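PDB 3PBP: nucleoporin NUP82 from Saccharomyces cerevisiae, which serves as a structural component of the nuclear pore complex and, through this N-terminal domain, interacts with the nucleoporin NUP116. Local coordinates for residues N312-V317 and S388-L393; L231-S236 and Y342-S347; D67-I72 and E87-E92; K372-S377 and E415-I420. The protein carries 1 engineered substitution. One frame throughout, in Å; residues are numbered along the deposited sequence.

Contact 1 of 4, residues N312-V317 and S388-L393; sequences NEIVCV and SWASTL
Ile314 sets CG1 anti to its carbonyl carbon (chi1 -73°) and then runs straight on to CD1 (chi2 173°), which carries the delta methyl away from the strand and towards helix 387-399. From the other direction comes Trp389, whose first torsion of 49° holds CG between the backbone N and the carbonyl carbon. That swings the indole out from the helix, and the six-membered end of the ring, at CZ3 and CH2, meets Ile314 CD1. The methyl approaches the ring obliquely; its modelled separation from CH2 is shorter than carbons can sit, so the exact depth of the fit is doubtful.

Ala390 adds a lighter touch, its CB 4.5 Å from Ile314 CD1. Ala390 CB also covers the rim of one indole face, 4.0 Å above the plane of Trp389, while Leu393 CD2 lies in the ring plane at the edge. Two residues of the helix thus flank the indole. The helix joins strands 380-385 and 413-419 of one sheet, while strand 313-319 belongs to another sheet of the beta-propeller. Phe386 and Phe410 meet the indole too, and Trp389 NE1 makes a weak hydrogen bond to Ser412 OG.

Everything that meets here is carbon. The attachment therefore rests on buried apolar surface and shape, and between these two segments nothing polar fixes their relative orientation.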
# COMPACT_ATOMS: atom_id res chain seq x y z
N ASN A 312 -8.60 -14.19 -8.30
CA ASN A 312 -8.78 -13.18 -9.35
C ASN A 312 -9.53 -11.99 -8.74
O ASN A 312 -10.60 -12.15 -8.13
CB ASN A 312 -9.54 -13.77 -10.55
CG ASN A 312 -8.64 -14.66 -11.43
OD1 ASN A 312 -7.54 -14.27 -11.84
ND2 ASN A 312 -9.12 -15.86 -11.73
N GLU A 313 -8.96 -10.80 -8.90
CA GLU A 313 -9.54 -9.58 -8.32
C GLU A 313 -9.56 -8.34 -9.20
O GLU A 313 -8.93 -8.27 -10.26
CB GLU A 313 -8.76 -9.22 -7.06
CG GLU A 313 -7.26 -9.27 -7.31
CD GLU A 313 -6.46 -8.56 -6.26
OE1 GLU A 313 -6.83 -8.64 -5.08
OE2 GLU A 313 -5.44 -7.93 -6.62
N ILE A 314 -10.28 -7.34 -8.71
CA ILE A 314 -10.40 -6.07 -9.38
C ILE A 314 -9.96 -5.02 -8.38
O ILE A 314 -10.36 -5.06 -7.21
CB ILE A 314 -11.86 -5.81 -9.80
CG1 ILE A 314 -12.22 -6.71 -10.99
CG2 ILE A 314 -12.05 -4.35 -10.20
CD1 ILE A 314 -13.66 -6.63 -11.34
N VAL A 315 -9.12 -4.10 -8.82
CA VAL A 315 -8.64 -3.04 -7.96
C VAL A 315 -9.53 -1.84 -8.17
O VAL A 315 -9.75 -1.44 -9.31
CB VAL A 315 -7.19 -2.65 -8.29
CG1 VAL A 315 -6.73 -1.54 -7.35
CG2 VAL A 315 -6.28 -3.86 -8.16
N CYS A 316 -10.07 -1.27 -7.09
CA CYS A 316 -10.93 -0.12 -7.23
C CYS A 316 -10.32 1.11 -6.57
O CYS A 316 -9.82 1.03 -5.45
CB CYS A 316 -12.30 -0.40 -6.61
SG CYS A 316 -13.46 1.02 -6.71
N VAL A 317 -10.36 2.24 -7.28
CA VAL A 317 -9.81 3.49 -6.78
C VAL A 317 -10.82 4.66 -6.82
O VAL A 317 -11.52 4.85 -7.81
CB VAL A 317 -8.56 3.89 -7.56
CG1 VAL A 317 -7.92 5.12 -6.94
CG2 VAL A 317 -7.57 2.74 -7.58
N SER A 388 -21.96 -8.76 -13.37
CA SER A 388 -22.61 -8.84 -14.68
C SER A 388 -21.54 -9.27 -15.66
O SER A 388 -21.73 -10.20 -16.44
CB SER A 388 -23.15 -7.46 -15.09
OG SER A 388 -23.67 -6.75 -13.98
N TRP A 389 -20.40 -8.57 -15.60
CA TRP A 389 -19.28 -8.86 -16.48
C TRP A 389 -18.15 -9.64 -15.82
O TRP A 389 -17.49 -10.45 -16.46
CB TRP A 389 -18.72 -7.57 -17.07
CG TRP A 389 -18.45 -6.48 -16.07
CD1 TRP A 389 -19.30 -5.48 -15.72
CD2 TRP A 389 -17.23 -6.24 -15.36
NE1 TRP A 389 -18.69 -4.62 -14.84
CE2 TRP A 389 -17.41 -5.06 -14.60
CE3 TRP A 389 -15.99 -6.90 -15.29
CZ2 TRP A 389 -16.41 -4.53 -13.78
CZ3 TRP A 389 -15.00 -6.37 -14.48
CH2 TRP A 389 -15.21 -5.20 -13.73
N ALA A 390 -17.93 -9.38 -14.54
CA ALA A 390 -16.86 -10.05 -13.80
C ALA A 390 -16.93 -11.56 -13.84
O ALA A 390 -15.91 -12.23 -13.93
CB ALA A 390 -16.84 -9.57 -12.37
N SER A 391 -18.14 -12.11 -13.76
CA SER A 391 -18.33 -13.55 -13.78
C SER A 391 -17.86 -14.16 -15.09
O SER A 391 -17.31 -15.26 -15.11
CB SER A 391 -19.80 -13.89 -13.53
OG SER A 391 -20.63 -13.24 -14.47
N THR A 392 -18.07 -13.44 -16.18
CA THR A 392 -17.66 -13.90 -17.50
C THR A 392 -16.15 -13.74 -17.64
O THR A 392 -15.47 -14.59 -18.23
CB THR A 392 -18.31 -13.08 -18.60
OG1 THR A 392 -19.73 -13.11 -18.43
CG2 THR A 392 -17.95 -13.64 -19.96
N LEU A 393 -15.64 -12.64 -17.09
CA LEU A 393 -14.22 -12.33 -17.12
C LEU A 393 -13.37 -13.43 -16.48
O LEU A 393 -12.31 -13.79 -17.00
CB LEU A 393 -13.97 -11.00 -16.41
CG LEU A 393 -12.53 -10.48 -16.34
CD1 LEU A 393 -11.90 -10.43 -17.72
CD2 LEU A 393 -12.53 -9.12 -15.70

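Contact 2 of 4, residues L231-S236 and Y342-S347; sequences LVMYES and YVYNNS
Val343, early in 342-347, is packed by Arg101 of the NUP116 chain, and Tyr344 after it is the first residue of the segment to reach helix 220-235. One ring edge faces the helix, and Met233, modelled as selenomethionine, brings CE up close to the ring plane, 4.4 Å from Tyr344 CE2. The methyl gets there because the Met233 chain leaves the helix nearly extended (chi2 -167°) and then bends at the selenium (chi3 98°).

Next comes Asn345, whose side chain and that of Met233 approach from opposite directions: the amide nitrogen ND2 of Asn345 is 4.1 Å from Met233 CE, a van der Waals contact. ND2 also donates a hydrogen bond to Glu332 O, which would help fix the rotation of the amide. Asn345 folds back over its predecessor, with CG 3.6 Å above the Tyr344 ring plane and displaced towards the rim, and so the ring and the amide together form the small surface on which Met233 rests.

The segment is the loop leading from strand 323-329 into strand 347-355, two strands of one sheet of the beta-propeller, and the contact sets that loop against the C-terminal end of helix 220-235. Met233 packs against an apolar side chain of another protein chain as well.

Asn346 follows at the centre of an inverse gamma turn, just before the strand begins. Its ND2 is hydrogen-bonded to Gln282 OE1, and the same Arg101 of the NUP116 chain touches it too.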
# COMPACT_ATOMS: atom_id res chain seq x y z
N LEU A 231 7.28 -21.02 -11.49
CA LEU A 231 7.91 -21.88 -12.49
C LEU A 231 7.63 -21.39 -13.89
O LEU A 231 8.48 -21.49 -14.76
CB LEU A 231 7.44 -23.33 -12.35
CG LEU A 231 8.05 -24.07 -11.15
CD1 LEU A 231 7.30 -25.37 -10.90
CD2 LEU A 231 9.53 -24.32 -11.42
N VAL A 232 6.45 -20.85 -14.12
CA VAL A 232 6.10 -20.35 -15.45
C VAL A 232 6.97 -19.17 -15.83
O VAL A 232 7.31 -18.99 -16.99
CB VAL A 232 4.62 -19.93 -15.52
CG1 VAL A 232 4.32 -19.32 -16.87
CG2 VAL A 232 3.73 -21.14 -15.31
N MSE A 233 7.34 -18.35 -14.86
CA MSE A 233 8.16 -17.19 -15.13
C MSE A 233 9.62 -17.54 -15.30
O MSE A 233 10.35 -16.89 -16.04
CB MSE A 233 8.05 -16.19 -14.01
CG MSE A 233 6.66 -15.69 -13.82
SE MSE A 233 6.76 -14.17 -12.68
CE MSE A 233 6.71 -12.78 -14.05
N TYR A 234 10.05 -18.57 -14.57
CA TYR A 234 11.42 -19.02 -14.64
C TYR A 234 11.69 -19.54 -16.05
O TYR A 234 12.75 -19.33 -16.60
CB TYR A 234 11.67 -20.13 -13.64
CG TYR A 234 13.09 -20.60 -13.69
CD1 TYR A 234 14.13 -19.77 -13.30
CD2 TYR A 234 13.40 -21.87 -14.19
CE1 TYR A 234 15.45 -20.19 -13.40
CE2 TYR A 234 14.73 -22.30 -14.29
CZ TYR A 234 15.74 -21.45 -13.90
OH TYR A 234 17.05 -21.85 -13.99
N GLU A 235 10.69 -20.23 -16.61
CA GLU A 235 10.78 -20.79 -17.95
C GLU A 235 10.69 -19.65 -18.97
O GLU A 235 11.28 -19.70 -20.05
CB GLU A 235 9.62 -21.77 -18.19
CG GLU A 235 9.61 -22.41 -19.58
CD GLU A 235 8.34 -23.20 -19.88
OE1 GLU A 235 7.97 -24.09 -19.07
OE2 GLU A 235 7.71 -22.92 -20.93
N SER A 236 9.93 -18.63 -18.61
CA SER A 236 9.72 -17.46 -19.45
C SER A 236 10.99 -16.62 -19.62
O SER A 236 10.99 -15.63 -20.35
CB SER A 236 8.60 -16.60 -18.83
OG SER A 236 8.66 -15.25 -19.25
N TYR A 342 11.81 -0.30 -8.74
CA TYR A 342 11.59 -1.45 -9.58
C TYR A 342 10.18 -1.34 -10.15
O TYR A 342 9.21 -1.09 -9.43
CB TYR A 342 11.70 -2.74 -8.79
CG TYR A 342 11.60 -3.99 -9.63
CD1 TYR A 342 12.54 -4.27 -10.62
CD2 TYR A 342 10.61 -4.93 -9.39
CE1 TYR A 342 12.50 -5.46 -11.34
CE2 TYR A 342 10.56 -6.13 -10.10
CZ TYR A 342 11.51 -6.39 -11.07
OH TYR A 342 11.49 -7.58 -11.73
N VAL A 343 10.10 -1.48 -11.45
CA VAL A 343 8.84 -1.46 -12.14
C VAL A 343 9.06 -2.70 -12.98
O VAL A 343 10.21 -3.08 -13.21
CB VAL A 343 8.71 -0.25 -13.06
CG1 VAL A 343 7.59 -0.49 -14.05
CG2 VAL A 343 8.42 1.00 -12.26
N TYR A 344 8.00 -3.35 -13.42
CA TYR A 344 8.13 -4.54 -14.24
C TYR A 344 6.85 -5.28 -14.09
O TYR A 344 6.53 -5.83 -13.05
CB TYR A 344 9.30 -5.45 -13.82
CG TYR A 344 9.33 -6.71 -14.65
CD1 TYR A 344 9.59 -6.65 -16.03
CD2 TYR A 344 8.97 -7.94 -14.11
CE1 TYR A 344 9.47 -7.79 -16.85
CE2 TYR A 344 8.84 -9.08 -14.92
CZ TYR A 344 9.09 -9.00 -16.29
OH TYR A 344 8.90 -10.11 -17.08
N ASN A 345 6.09 -5.29 -15.17
CA ASN A 345 4.81 -5.92 -15.15
C ASN A 345 3.93 -5.28 -14.09
O ASN A 345 2.94 -5.87 -13.64
CB ASN A 345 4.98 -7.42 -14.97
CG ASN A 345 5.58 -8.08 -16.19
OD1 ASN A 345 5.93 -7.40 -17.16
ND2 ASN A 345 5.69 -9.40 -16.17
N ASN A 346 4.30 -4.07 -13.68
CA ASN A 346 3.50 -3.30 -12.73
C ASN A 346 2.48 -2.63 -13.63
O ASN A 346 2.52 -1.43 -13.87
CB ASN A 346 4.34 -2.24 -12.00
CG ASN A 346 5.25 -2.83 -10.91
OD1 ASN A 346 5.66 -2.14 -10.02
ND2 ASN A 346 5.55 -4.12 -11.01
N SER A 347 1.56 -3.45 -14.15
CA SER A 347 0.56 -2.98 -15.09
C SER A 347 -0.89 -3.22 -14.73
O SER A 347 -1.28 -4.34 -14.43
CB SER A 347 0.84 -3.62 -16.46
OG SER A 347 -0.29 -3.52 -17.31

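Contact 3 of 4, residues D67-I72 and E87-E92; sequences DTFHVI and EIFVME
Phe69 reaches Phe89 and Glu87 across a propeller blade, an antiparallel four-stranded sheet in which strand 79-83 lies between strands 70-73 and 87-92. With that strand between them, the backbones stay apart (nearest CA atoms, those of Phe69 and Glu87, 9.4 Å) and the contact is made by side chains; Phe69 itself sits just ahead of strand 70-73.

The packed part is the buried Phe69 ring, with both partners at its edge. Phe69 CE2 comes to 4.3 Å from Phe89 CE1, which lies close to the Phe69 ring plane; relative to the Phe89 ring the approach is oblique. Phe89 has a further aromatic partner in His113 on strand 110-115, which it meets edge-to-face, while Leu63 touches it from a loop. Phe69 O is hydrogen-bonded to Tyr25 OH.

Towards solvent the contact opens out: Glu87 and Phe89 are partly exposed, and Thr68 and His70, beside Phe69 in the chain, are exposed. The first torsion of Glu87, 61°, sets CG between the backbone N and the carbonyl carbon, and the extended chain beyond carries the carboxylate to the end of the Phe69 ring, the two planes 44° apart. Such a placement would let the slightly positive ring hydrogens face a negative oxygen, though at this range the attraction is probably slight. Of the two carboxylate oxygens OE2 is the nearer, 4.1 Å from Phe69 CZ and near the plane of the ring.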
# COMPACT_ATOMS: atom_id res chain seq x y z
N ASP A 67 -14.69 8.94 20.57
CA ASP A 67 -15.04 8.90 19.14
C ASP A 67 -13.89 9.02 18.15
O ASP A 67 -14.11 8.93 16.94
CB ASP A 67 -16.09 9.96 18.81
CG ASP A 67 -17.31 9.87 19.70
OD1 ASP A 67 -17.70 8.73 20.04
OD2 ASP A 67 -17.88 10.93 20.05
N THR A 68 -12.68 9.23 18.66
CA THR A 68 -11.50 9.36 17.82
C THR A 68 -10.89 8.01 17.44
O THR A 68 -10.16 7.90 16.44
CB THR A 68 -10.42 10.22 18.53
OG1 THR A 68 -10.86 11.58 18.56
CG2 THR A 68 -9.07 10.14 17.80
N PHE A 69 -11.20 6.99 18.23
CA PHE A 69 -10.68 5.65 17.98
C PHE A 69 -11.35 4.96 16.79
O PHE A 69 -12.52 5.21 16.49
CB PHE A 69 -10.89 4.76 19.21
CG PHE A 69 -9.80 4.84 20.22
CD1 PHE A 69 -9.61 5.99 20.97
CD2 PHE A 69 -8.92 3.78 20.38
CE1 PHE A 69 -8.55 6.08 21.89
CE2 PHE A 69 -7.85 3.86 21.29
CZ PHE A 69 -7.67 5.01 22.04
N HIS A 70 -10.59 4.10 16.12
CA HIS A 70 -11.09 3.28 15.02
C HIS A 70 -10.93 1.86 15.55
O HIS A 70 -9.99 1.59 16.32
CB HIS A 70 -10.22 3.40 13.77
CG HIS A 70 -10.26 4.74 13.11
ND1 HIS A 70 -9.73 5.87 13.68
CD2 HIS A 70 -10.70 5.11 11.88
CE1 HIS A 70 -9.84 6.88 12.84
NE2 HIS A 70 -10.42 6.44 11.74
N VAL A 71 -11.84 0.96 15.20
CA VAL A 71 -11.67 -0.43 15.64
C VAL A 71 -11.97 -1.34 14.46
O VAL A 71 -12.95 -1.15 13.73
CB VAL A 71 -12.59 -0.81 16.86
CG1 VAL A 71 -12.63 0.30 17.87
CG2 VAL A 71 -13.94 -1.15 16.40
N ILE A 72 -11.09 -2.32 14.24
CA ILE A 72 -11.29 -3.25 13.14
C ILE A 72 -11.22 -4.65 13.69
O ILE A 72 -10.70 -4.88 14.77
CB ILE A 72 -10.21 -3.08 12.05
CG1 ILE A 72 -8.83 -3.24 12.66
CG2 ILE A 72 -10.33 -1.71 11.41
CD1 ILE A 72 -7.71 -3.22 11.67
N GLU A 87 -2.00 5.34 19.85
CA GLU A 87 -1.78 3.99 20.33
C GLU A 87 -2.64 2.92 19.66
O GLU A 87 -3.63 3.22 18.99
CB GLU A 87 -1.98 3.97 21.85
CG GLU A 87 -3.38 4.36 22.31
CD GLU A 87 -3.45 4.57 23.82
OE1 GLU A 87 -2.66 3.91 24.55
OE2 GLU A 87 -4.30 5.38 24.28
N ILE A 88 -2.23 1.67 19.86
CA ILE A 88 -2.90 0.50 19.30
C ILE A 88 -3.14 -0.58 20.36
O ILE A 88 -2.24 -0.92 21.14
CB ILE A 88 -2.04 -0.15 18.17
CG1 ILE A 88 -1.76 0.85 17.05
CG2 ILE A 88 -2.74 -1.39 17.62
CD1 ILE A 88 -0.76 0.36 16.00
N PHE A 89 -4.36 -1.12 20.40
CA PHE A 89 -4.68 -2.20 21.32
C PHE A 89 -5.17 -3.40 20.52
O PHE A 89 -5.86 -3.23 19.51
CB PHE A 89 -5.82 -1.83 22.28
CG PHE A 89 -5.47 -0.78 23.28
CD1 PHE A 89 -5.54 0.58 22.94
CD2 PHE A 89 -5.09 -1.13 24.57
CE1 PHE A 89 -5.26 1.57 23.88
CE2 PHE A 89 -4.81 -0.15 25.51
CZ PHE A 89 -4.89 1.21 25.17
N VAL A 90 -4.83 -4.60 20.96
CA VAL A 90 -5.31 -5.79 20.29
C VAL A 90 -5.91 -6.71 21.34
O VAL A 90 -5.22 -7.16 22.27
CB VAL A 90 -4.21 -6.50 19.51
CG1 VAL A 90 -4.73 -7.82 18.95
CG2 VAL A 90 -3.73 -5.62 18.38
N MSE A 91 -7.21 -6.97 21.21
CA MSE A 91 -7.93 -7.82 22.14
C MSE A 91 -8.48 -9.08 21.50
O MSE A 91 -8.88 -9.08 20.34
CB MSE A 91 -9.07 -7.04 22.77
CG MSE A 91 -8.59 -6.00 23.73
SE MSE A 91 -10.02 -4.87 24.37
CE MSE A 91 -9.00 -3.26 24.74
N GLU A 92 -8.51 -10.14 22.29
CA GLU A 92 -8.99 -11.43 21.83
C GLU A 92 -10.45 -11.60 22.23
O GLU A 92 -10.78 -11.53 23.41
CB GLU A 92 -8.14 -12.53 22.47
CG GLU A 92 -8.42 -13.93 21.98
CD GLU A 92 -7.44 -14.94 22.54
OE1 GLU A 92 -7.51 -15.25 23.75
OE2 GLU A 92 -6.58 -15.43 21.77

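Contact 4 of 4, residues K372-S377 and E415-I420; sequences KLYVIS and EDIATI
Ile417 O accepts a hydrogen bond from Gln448 NE2, while the side chain of the same residue turns towards Tyr374. There it touches the edge of the phenol ring: Ile417 CG1 lies 3.7 Å from Tyr374 CE1, close to the ring plane, and Ile417 CD1 is in plane at 3.9 Å from that same Tyr374 CE1. The two side chains cross at about a right angle, so the isoleucine lies across the rim of the ring and does not cover a face. Leu366 and Gln369 from a loop and Gln383 from the strand between also touch Tyr374.

That strand, 380-385, separates 372-376 from 413-419 in an antiparallel four-stranded blade of the beta-propeller. Both outer members of this trio run against it and hence roughly alongside each other, their touching parts 41° apart. A classic beta bulge interrupts the last strand, where Ile417 and Ala418 both face Ile381 and the extra residue shifts the sequence beyond it.

Past the bulge, Ile420 points back towards the other segment. Its CG1 sits between the backbone N and the carbonyl carbon (chi1 59°) and the chain then extends, placing Ile420 CD1 3.6 Å from Ile376 CG2, again with the side chains crossed near a right angle. Ser377 O passes the same methyl of Ile420 at 4.3 Å from CD1. On strand 362-364, Ser362 and Ile364 pack against Ile376.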
# COMPACT_ATOMS: atom_id res chain seq x y z
N LYS A 372 -18.88 -7.36 -5.54
CA LYS A 372 -19.74 -6.31 -5.02
C LYS A 372 -18.94 -5.39 -4.12
O LYS A 372 -18.14 -5.84 -3.31
CB LYS A 372 -20.92 -6.89 -4.23
CG LYS A 372 -21.89 -7.72 -5.05
CD LYS A 372 -23.05 -8.20 -4.19
CE LYS A 372 -23.95 -9.18 -4.93
NZ LYS A 372 -25.07 -9.62 -4.05
N LEU A 373 -19.18 -4.10 -4.26
CA LEU A 373 -18.46 -3.12 -3.48
C LEU A 373 -19.43 -2.10 -2.90
O LEU A 373 -20.33 -1.63 -3.58
CB LEU A 373 -17.44 -2.42 -4.38
CG LEU A 373 -16.82 -1.12 -3.90
CD1 LEU A 373 -15.85 -1.41 -2.79
CD2 LEU A 373 -16.12 -0.45 -5.06
N TYR A 374 -19.25 -1.76 -1.63
CA TYR A 374 -20.10 -0.76 -1.00
C TYR A 374 -19.36 0.58 -1.01
O TYR A 374 -18.18 0.66 -0.64
CB TYR A 374 -20.44 -1.17 0.44
CG TYR A 374 -21.46 -2.29 0.52
CD1 TYR A 374 -22.76 -2.10 0.06
CD2 TYR A 374 -21.11 -3.55 0.99
CE1 TYR A 374 -23.69 -3.14 0.06
CE2 TYR A 374 -22.03 -4.60 1.00
CZ TYR A 374 -23.32 -4.39 0.52
OH TYR A 374 -24.21 -5.44 0.48
N VAL A 375 -20.04 1.62 -1.47
CA VAL A 375 -19.43 2.94 -1.51
C VAL A 375 -20.21 3.86 -0.61
O VAL A 375 -21.38 4.12 -0.84
CB VAL A 375 -19.46 3.54 -2.92
CG1 VAL A 375 -18.70 4.86 -2.91
CG2 VAL A 375 -18.87 2.57 -3.92
N ILE A 376 -19.55 4.36 0.42
CA ILE A 376 -20.21 5.26 1.34
C ILE A 376 -19.98 6.70 0.92
O ILE A 376 -18.89 7.25 1.08
CB ILE A 376 -19.71 5.05 2.77
CG1 ILE A 376 -20.16 3.68 3.27
CG2 ILE A 376 -20.21 6.17 3.68
CD1 ILE A 376 -19.81 3.39 4.70
N SER A 377 -21.02 7.31 0.35
CA SER A 377 -20.97 8.70 -0.09
C SER A 377 -21.32 9.58 1.12
O SER A 377 -21.00 9.22 2.26
CB SER A 377 -21.95 8.93 -1.24
OG SER A 377 -21.69 8.03 -2.31
N GLU A 415 -26.67 0.55 -7.10
CA GLU A 415 -27.89 0.41 -6.31
C GLU A 415 -27.81 1.05 -4.94
O GLU A 415 -26.88 0.80 -4.18
CB GLU A 415 -28.25 -1.06 -6.14
CG GLU A 415 -29.60 -1.27 -5.49
CD GLU A 415 -30.05 -2.71 -5.53
OE1 GLU A 415 -29.45 -3.55 -4.82
OE2 GLU A 415 -31.01 -3.00 -6.29
N ASP A 416 -28.81 1.88 -4.63
CA ASP A 416 -28.84 2.56 -3.34
C ASP A 416 -29.28 1.60 -2.24
O ASP A 416 -30.39 1.07 -2.25
CB ASP A 416 -29.79 3.77 -3.41
CG ASP A 416 -29.26 4.87 -4.33
OD1 ASP A 416 -28.22 5.48 -4.00
OD2 ASP A 416 -29.89 5.12 -5.38
N ILE A 417 -28.38 1.39 -1.29
CA ILE A 417 -28.62 0.48 -0.19
C ILE A 417 -29.43 1.14 0.91
O ILE A 417 -30.40 0.57 1.39
CB ILE A 417 -27.29 -0.05 0.41
CG1 ILE A 417 -26.61 -0.98 -0.60
CG2 ILE A 417 -27.54 -0.77 1.71
CD1 ILE A 417 -27.40 -2.24 -0.92
N ALA A 418 -29.02 2.34 1.30
CA ALA A 418 -29.72 3.02 2.37
C ALA A 418 -29.21 4.44 2.56
O ALA A 418 -28.15 4.80 2.06
CB ALA A 418 -29.57 2.25 3.66
N THR A 419 -29.99 5.23 3.29
CA THR A 419 -29.63 6.60 3.57
C THR A 419 -29.00 6.64 4.95
O THR A 419 -29.58 6.15 5.91
CB THR A 419 -30.85 7.53 3.56
OG1 THR A 419 -31.42 7.55 2.24
CG2 THR A 419 -30.46 8.95 3.97
N ILE A 420 -27.81 7.22 5.03
CA ILE A 420 -27.10 7.32 6.30
C ILE A 420 -26.89 8.77 6.68
O ILE A 420 -27.28 9.68 5.95
CB ILE A 420 -25.71 6.67 6.21
CG1 ILE A 420 -24.90 7.35 5.10
CG2 ILE A 420 -25.85 5.18 5.94
CD1 ILE A 420 -23.44 7.00 5.08

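In the fold
From the N terminus, contact 3 comes first and is the most local: it closes within one blade, with strand 79-83 in the short loop between its segments. Contact 2 opens at the end of helix 220-235, and contact 1 opens on strand 313-319 before contact 2 closes at 342-347, so the two cross. Contact 1 in turn crosses contact 4, since 372-377 precedes helix 387-399 and strand 413-419 follows it. These last two touch, with Cys316 SG 3.5 Å from Leu373 CD2, joining neighbouring sheets. Contact 3 lies across the chain's centre from contacts 1 and 2, its centre about 39 Å from that of contact 2.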